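Local coordinates for centrosome-associated zinc finger protein Cp190 (Drosophila melanogaster, PDB 6ER1) that organises chromatin domains and their boundaries, recruited by insulator DNA-binding proteins, and forms homodimers through its N-terminal BTB domain, at residues Leu47-Thr58 and Val86-Tyr94. Residues are numbered along the deposited sequence; the frame is centred on the assembly and turned at random.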
ATOM      1  N   LEU A  47      -0.871  -1.643  17.977  1.00 16.95           N
ATOM      2  CA  LEU A  47      -1.242  -2.165  16.665  1.00 17.34           C
ATOM      3  C   LEU A  47      -0.388  -1.420  15.630  1.00 17.70           C
ATOM      4  O   LEU A  47      -0.461  -0.186  15.527  1.00 18.83           O
ATOM      5  CB  LEU A  47      -2.719  -1.916  16.391  1.00 17.72           C
ATOM      6  CG  LEU A  47      -3.295  -2.391  15.061  1.00 18.75           C
ATOM      7  CD1 LEU A  47      -3.086  -3.880  14.863  1.00 21.23           C
ATOM      8  CD2 LEU A  47      -4.743  -2.013  14.888  1.00 20.86           C
ATOM      9  N   LYS A  48       0.411  -2.162  14.871  1.00 17.14           N
ATOM     10  CA  LYS A  48       1.286  -1.575  13.840  1.00 17.40           C
ATOM     11  C   LYS A  48       0.637  -1.643  12.477  1.00 17.69           C
ATOM     12  O   LYS A  48       0.149  -2.704  12.084  1.00 18.37           O
ATOM     13  CB  LYS A  48       2.630  -2.277  13.815  1.00 19.03           C
ATOM     14  CG  LYS A  48       3.371  -2.052  15.120  1.00 20.96           C
ATOM     15  CD  LYS A  48       4.735  -2.675  15.231  1.00 28.63           C
ATOM     16  CE  LYS A  48       5.350  -2.241  16.570  1.00 29.41           C
ATOM     17  NZ  LYS A  48       6.726  -2.755  16.797  1.00 37.00           N
ATOM     18  N   VAL A  49       0.649  -0.526  11.751  1.00 17.02           N
ATOM     19  CA  VAL A  49      -0.107  -0.405  10.528  1.00 16.81           C
ATOM     20  C   VAL A  49       0.763   0.338   9.488  1.00 16.25           C
ATOM     21  O   VAL A  49       1.854   0.835   9.776  1.00 18.29           O
ATOM     22  CB  VAL A  49      -1.441   0.350  10.792  1.00 17.02           C
ATOM     23  CG1 VAL A  49      -2.311  -0.377  11.779  1.00 17.64           C
ATOM     24  CG2 VAL A  49      -1.187   1.772  11.272  1.00 19.01           C
ATOM     25  N   HIS A  50       0.201   0.457   8.295  1.00 16.85           N
ATOM     26  CA  HIS A  50       0.760   1.248   7.172  1.00 17.55           C
ATOM     27  C   HIS A  50      -0.045   2.503   6.997  1.00 16.38           C
ATOM     28  O   HIS A  50      -1.236   2.431   6.691  1.00 17.14           O
ATOM     29  CB  HIS A  50       0.735   0.450   5.887  1.00 18.64           C
ATOM     30  CG  HIS A  50       1.441  -0.862   5.955  1.00 17.41           C
ATOM     31  ND1 HIS A  50       0.772  -2.041   6.243  1.00 19.66           N
ATOM     32  CD2 HIS A  50       2.749  -1.196   5.827  1.00 18.18           C
ATOM     33  CE1 HIS A  50       1.626  -3.039   6.260  1.00 19.12           C
ATOM     34  NE2 HIS A  50       2.838  -2.558   6.020  1.00 18.58           N
ATOM     35  N   ARG A  51       0.595   3.655   7.151  1.00 17.64           N
ATOM     36  CA  ARG A  51      -0.061   4.951   7.013  1.00 19.76           C
ATOM     37  C   ARG A  51      -0.857   5.060   5.716  1.00 19.57           C
ATOM     38  O   ARG A  51      -1.996   5.556   5.750  1.00 21.62           O
ATOM     39  CB  ARG A  51       0.960   6.055   7.119  1.00 26.44           C
ATOM     40  CG  ARG A  51       0.393   7.412   7.396  1.00 30.19           C
ATOM     41  CD  ARG A  51       1.514   8.451   7.543  1.00 29.38           C
ATOM     42  NE  ARG A  51       2.113   8.368   8.881  1.00 29.60           N
ATOM     43  CZ  ARG A  51       3.300   7.855   9.183  1.00 33.04           C
ATOM     44  NH1 ARG A  51       4.097   7.353   8.248  1.00 35.77           N
ATOM     45  NH2 ARG A  51       3.709   7.843  10.456  1.00 37.80           N
ATOM     46  N   LEU A  52      -0.273   4.598   4.598  1.00 18.13           N
ATOM     47  CA  LEU A  52      -0.930   4.744   3.318  1.00 17.18           C
ATOM     48  C   LEU A  52      -2.205   3.937   3.230  1.00 16.98           C
ATOM     49  O   LEU A  52      -3.144   4.360   2.525  1.00 19.78           O
ATOM     50  CB  LEU A  52       0.037   4.435   2.204  1.00 22.80           C
ATOM     51  CG  LEU A  52       0.385   3.044   1.736  1.00 26.74           C
ATOM     52  CD1 LEU A  52      -0.785   2.413   0.987  1.00 27.50           C
ATOM     53  CD2 LEU A  52       1.586   3.046   0.808  1.00 28.15           C
ATOM     54  N   VAL A  53      -2.267   2.782   3.940  1.00 16.23           N
ATOM     55  CA  VAL A  53      -3.498   2.005   3.892  1.00 15.94           C
ATOM     56  C   VAL A  53      -4.619   2.762   4.614  1.00 15.63           C
ATOM     57  O   VAL A  53      -5.773   2.839   4.145  1.00 16.77           O
ATOM     58  CB  VAL A  53      -3.281   0.618   4.527  1.00 15.41           C
ATOM     59  CG1 VAL A  53      -4.588  -0.141   4.576  1.00 16.95           C
ATOM     60  CG2 VAL A  53      -2.271  -0.170   3.683  1.00 17.13           C
ATOM     61  N   LEU A  54      -4.285   3.296   5.776  1.00 16.12           N
ATOM     62  CA  LEU A  54      -5.269   4.054   6.570  1.00 17.04           C
ATOM     63  C   LEU A  54      -5.760   5.281   5.764  1.00 16.19           C
ATOM     64  O   LEU A  54      -6.974   5.591   5.658  1.00 16.78           O
ATOM     65  CB  LEU A  54      -4.655   4.470   7.899  1.00 18.49           C
ATOM     66  CG  LEU A  54      -4.762   3.383   9.029  1.00 18.66           C
ATOM     67  CD1 LEU A  54      -4.392   1.995   8.648  1.00 17.79           C
ATOM     68  CD2 LEU A  54      -3.929   3.785  10.221  1.00 23.92           C
ATOM     69  N   SER A  55      -4.825   5.905   5.083  1.00 16.92           N
ATOM     70  CA  SER A  55      -5.118   7.154   4.351  1.00 15.81           C
ATOM     71  C   SER A  55      -6.018   6.947   3.121  1.00 15.17           C
ATOM     72  O   SER A  55      -6.675   7.886   2.670  1.00 18.46           O
ATOM     73  CB  SER A  55      -3.854   7.847   3.910  1.00 20.88           C
ATOM     74  OG  SER A  55      -3.004   8.138   5.034  1.00 24.89           O
ATOM     75  N   ALA A  56      -6.069   5.728   2.590  1.00 15.65           N
ATOM     76  CA  ALA A  56      -6.959   5.456   1.437  1.00 16.99           C
ATOM     77  C   ALA A  56      -8.439   5.623   1.801  1.00 15.90           C
ATOM     78  O   ALA A  56      -9.259   5.872   0.922  1.00 20.26           O
ATOM     79  CB  ALA A  56      -6.730   4.061   0.925  1.00 18.27           C
ATOM     80  N   CYS A  57      -8.730   5.400   3.093  1.00 16.53           N
ATOM     81  CA  CYS A  57     -10.126   5.437   3.599  1.00 17.93           C
ATOM     82  C   CYS A  57     -10.516   6.659   4.373  1.00 16.05           C
ATOM     83  O   CYS A  57     -11.736   6.960   4.523  1.00 18.46           O
ATOM     84  CB  CYS A  57     -10.443   4.232   4.488  1.00 19.68           C
ATOM     85  SG  CYS A  57     -10.559   2.703   3.558  1.00 21.03           S
ATOM     86  N   THR A  58      -9.531   7.326   4.950  1.00 15.81           N
ATOM     87  CA  THR A  58      -9.824   8.416   5.897  1.00 15.34           C
ATOM     88  C   THR A  58      -8.652   9.372   6.031  1.00 14.97           C
ATOM     89  O   THR A  58      -7.517   8.977   5.797  1.00 17.69           O
ATOM     90  CB  THR A  58     -10.178   7.835   7.293  1.00 16.41           C
ATOM     91  OG1 THR A  58     -10.667   8.859   8.174  1.00 17.90           O
ATOM     92  CG2 THR A  58      -8.986   7.100   7.917  1.00 17.01           C
ATOM     93  N   VAL A  86     -11.110   0.348  16.778  1.00 12.95           N
ATOM     94  CA  VAL A  86      -9.936   0.500  15.888  1.00 12.71           C
ATOM     95  C   VAL A  86      -9.599  -0.791  15.218  1.00 13.54           C
ATOM     96  O   VAL A  86      -9.309  -0.861  13.993  1.00 14.59           O
ATOM     97  CB  VAL A  86      -8.732   1.114  16.575  1.00 14.07           C
ATOM     98  CG1 VAL A  86      -7.475   1.052  15.711  1.00 14.64           C
ATOM     99  CG2 VAL A  86      -9.049   2.527  17.061  1.00 14.05           C
ATOM    100  N   VAL A  87      -9.596  -1.901  15.957  1.00 14.48           N
ATOM    101  CA  VAL A  87      -9.198  -3.169  15.345  1.00 14.75           C
ATOM    102  C   VAL A  87     -10.118  -3.630  14.211  1.00 13.46           C
ATOM    103  O   VAL A  87      -9.598  -3.881  13.091  1.00 16.23           O
ATOM    104  CB  VAL A  87      -8.988  -4.277  16.426  1.00 17.38           C
ATOM    105  CG1 VAL A  87      -8.855  -5.637  15.776  1.00 18.78           C
ATOM    106  CG2 VAL A  87      -7.755  -3.920  17.243  1.00 18.52           C
ATOM    107  N   PRO A  88     -11.444  -3.573  14.380  1.00 14.70           N
ATOM    108  CA  PRO A  88     -12.302  -3.965  13.262  1.00 14.32           C
ATOM    109  C   PRO A  88     -12.172  -2.958  12.070  1.00 12.81           C
ATOM    110  O   PRO A  88     -12.247  -3.425  10.917  1.00 13.10           O
ATOM    111  CB  PRO A  88     -13.727  -3.992  13.825  1.00 16.46           C
ATOM    112  CG  PRO A  88     -13.573  -3.859  15.243  1.00 20.19           C
ATOM    113  CD  PRO A  88     -12.202  -3.513  15.655  1.00 16.25           C
ATOM    114  N   ILE A  89     -12.077  -1.673  12.410  1.00 12.20           N
ATOM    115  CA  ILE A  89     -11.970  -0.651  11.301  1.00 11.86           C
ATOM    116  C   ILE A  89     -10.676  -0.857  10.531  1.00 11.65           C
ATOM    117  O   ILE A  89     -10.703  -0.825   9.277  1.00 13.91           O
ATOM    118  CB  ILE A  89     -12.145   0.719  11.884  1.00 12.46           C
ATOM    119  CG1 ILE A  89     -13.596   0.906  12.295  1.00 14.47           C
ATOM    120  CG2 ILE A  89     -11.774   1.782  10.827  1.00 14.51           C
ATOM    121  CD1 ILE A  89     -13.901   2.162  13.040  1.00 16.12           C
ATOM    122  N   VAL A  90      -9.558  -1.037  11.201  1.00 12.54           N
ATOM    123  CA  VAL A  90      -8.302  -1.265  10.492  1.00 13.05           C
ATOM    124  C   VAL A  90      -8.371  -2.537   9.682  1.00 13.57           C
ATOM    125  O   VAL A  90      -7.898  -2.605   8.518  1.00 14.49           O
ATOM    126  CB  VAL A  90      -7.098  -1.257  11.458  1.00 15.25           C
ATOM    127  CG1 VAL A  90      -5.817  -1.792  10.804  1.00 16.04           C
ATOM    128  CG2 VAL A  90      -6.837   0.131  11.989  1.00 15.69           C
ATOM    129  N   ASN A  91      -8.936  -3.617  10.233  1.00 13.64           N
ATOM    130  CA  ASN A  91      -9.042  -4.819   9.435  1.00 13.51           C
ATOM    131  C   ASN A  91      -9.897  -4.625   8.155  1.00 13.65           C
ATOM    132  O   ASN A  91      -9.579  -5.173   7.065  1.00 15.78           O
ATOM    133  CB  ASN A  91      -9.564  -5.993  10.254  1.00 15.09           C
ATOM    134  CG  ASN A  91      -8.554  -6.541  11.277  1.00 17.79           C
ATOM    135  OD1 ASN A  91      -7.358  -6.445  11.087  1.00 23.07           O
ATOM    136  ND2 ASN A  91      -9.049  -7.194  12.300  1.00 21.01           N
ATOM    137  N   PHE A  92     -10.941  -3.822   8.279  1.00 13.28           N
ATOM    138  CA  PHE A  92     -11.754  -3.399   7.128  1.00 13.68           C
ATOM    139  C   PHE A  92     -10.890  -2.644   6.114  1.00 13.02           C
ATOM    140  O   PHE A  92     -10.973  -2.941   4.893  1.00 14.21           O
ATOM    141  CB  PHE A  92     -12.940  -2.543   7.557  1.00 13.70           C
ATOM    142  CG  PHE A  92     -13.656  -1.881   6.437  1.00 13.54           C
ATOM    143  CD1 PHE A  92     -14.460  -2.555   5.567  1.00 14.09           C
ATOM    144  CD2 PHE A  92     -13.386  -0.563   6.199  1.00 17.14           C
ATOM    145  CE1 PHE A  92     -15.040  -1.914   4.491  1.00 15.78           C
ATOM    146  CE2 PHE A  92     -13.969   0.098   5.130  1.00 17.19           C
ATOM    147  CZ  PHE A  92     -14.813  -0.576   4.292  1.00 16.90           C
ATOM    148  N   MET A  93     -10.049  -1.742   6.595  1.00 13.08           N
ATOM    149  CA  MET A  93      -9.221  -0.971   5.617  1.00 12.94           C
ATOM    150  C   MET A  93      -8.314  -1.867   4.809  1.00 13.37           C
ATOM    151  O   MET A  93      -8.061  -1.601   3.601  1.00 15.09           O
ATOM    152  CB  MET A  93      -8.397   0.075   6.321  1.00 13.97           C
ATOM    153  CG  MET A  93      -9.203   1.143   6.952  1.00 15.15           C
ATOM    154  SD  MET A  93      -8.150   2.078   8.086  1.00 19.60           S
ATOM    155  CE  MET A  93      -8.994   3.483   8.186  1.00 19.45           C
ATOM    156  N   TYR A  94      -7.825  -2.966   5.373  1.00 14.26           N
ATOM    157  CA  TYR A  94      -6.949  -3.923   4.675  1.00 14.93           C
ATOM    158  C   TYR A  94      -7.675  -4.917   3.779  1.00 14.66           C
ATOM    159  O   TYR A  94      -7.079  -5.477   2.848  1.00 18.52           O
ATOM    160  CB  TYR A  94      -6.071  -4.694   5.647  1.00 14.45           C
ATOM    161  CG  TYR A  94      -4.874  -3.915   6.147  1.00 14.07           C
ATOM    162  CD1 TYR A  94      -4.950  -3.058   7.218  1.00 14.91           C
ATOM    163  CD2 TYR A  94      -3.649  -3.999   5.477  1.00 13.79           C
ATOM    164  CE1 TYR A  94      -3.864  -2.316   7.645  1.00 14.82           C
ATOM    165  CE2 TYR A  94      -2.558  -3.272   5.902  1.00 13.96           C
ATOM    166  CZ  TYR A  94      -2.657  -2.417   6.977  1.00 14.58           C
ATOM    167  OH  TYR A  94      -1.572  -1.723   7.434  1.00 17.25           O
TER
HETATM  168  O   HOH W   1      -7.680   1.160   2.824  1.00 22.33           O
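Two nitrogens of His50 grip the hydroxyl of Tyr94: the backbone N donates to OH over 2.9 Å, and ring atom ND1 lies 2.6 Å from the same OH in a short hydrogen bond. The hydroxyl meets the imidazole at its edge, the ring planes well inclined to each other. On the imidazole's far nitrogen, NE2 is bonded to the Asp33 carbonyl, so both ring nitrogens are engaged and the ring's rotation is fixed. With CG anti to its carbonyl carbon (chi1 -78°), Tyr94 carries its phenol across Val53, whose CG1 sits 3.7 Å from the ring centroid and 6° off the normal, a CH-pi contact. Were the phenol cut back to an alanine here, His50 N and ND1 would probably lose their shared partner and a gap would be likely to open over Val53 CG1. In this BTB/POZ fold, His50 is the N-cap residue between strand 46-49 and helix 51-57, and the axes of segments 51-57 and 86-94, the latter part of helix 83-95, stand at 91°. Met93, extended beyond CG, crosses Leu54 at about a right angle: SD lies 3.8 Å from Leu54 CG, and CE ends 3.6 Å from Thr58 CG2. Water 1 donates to the carbonyl oxygens of Val53 and Met93, bridging the two helices; Trp17 NE1 of the second subunit also hydrogen-bonds Met93 O, so the junction reaches the subunit interface. At the strand end of the contact, Leu47 CD2 and Val90 CG2 meet tip to tip at 4.2 Å, while Val49 CG1 packs 3.9 Å from Val90 CG1.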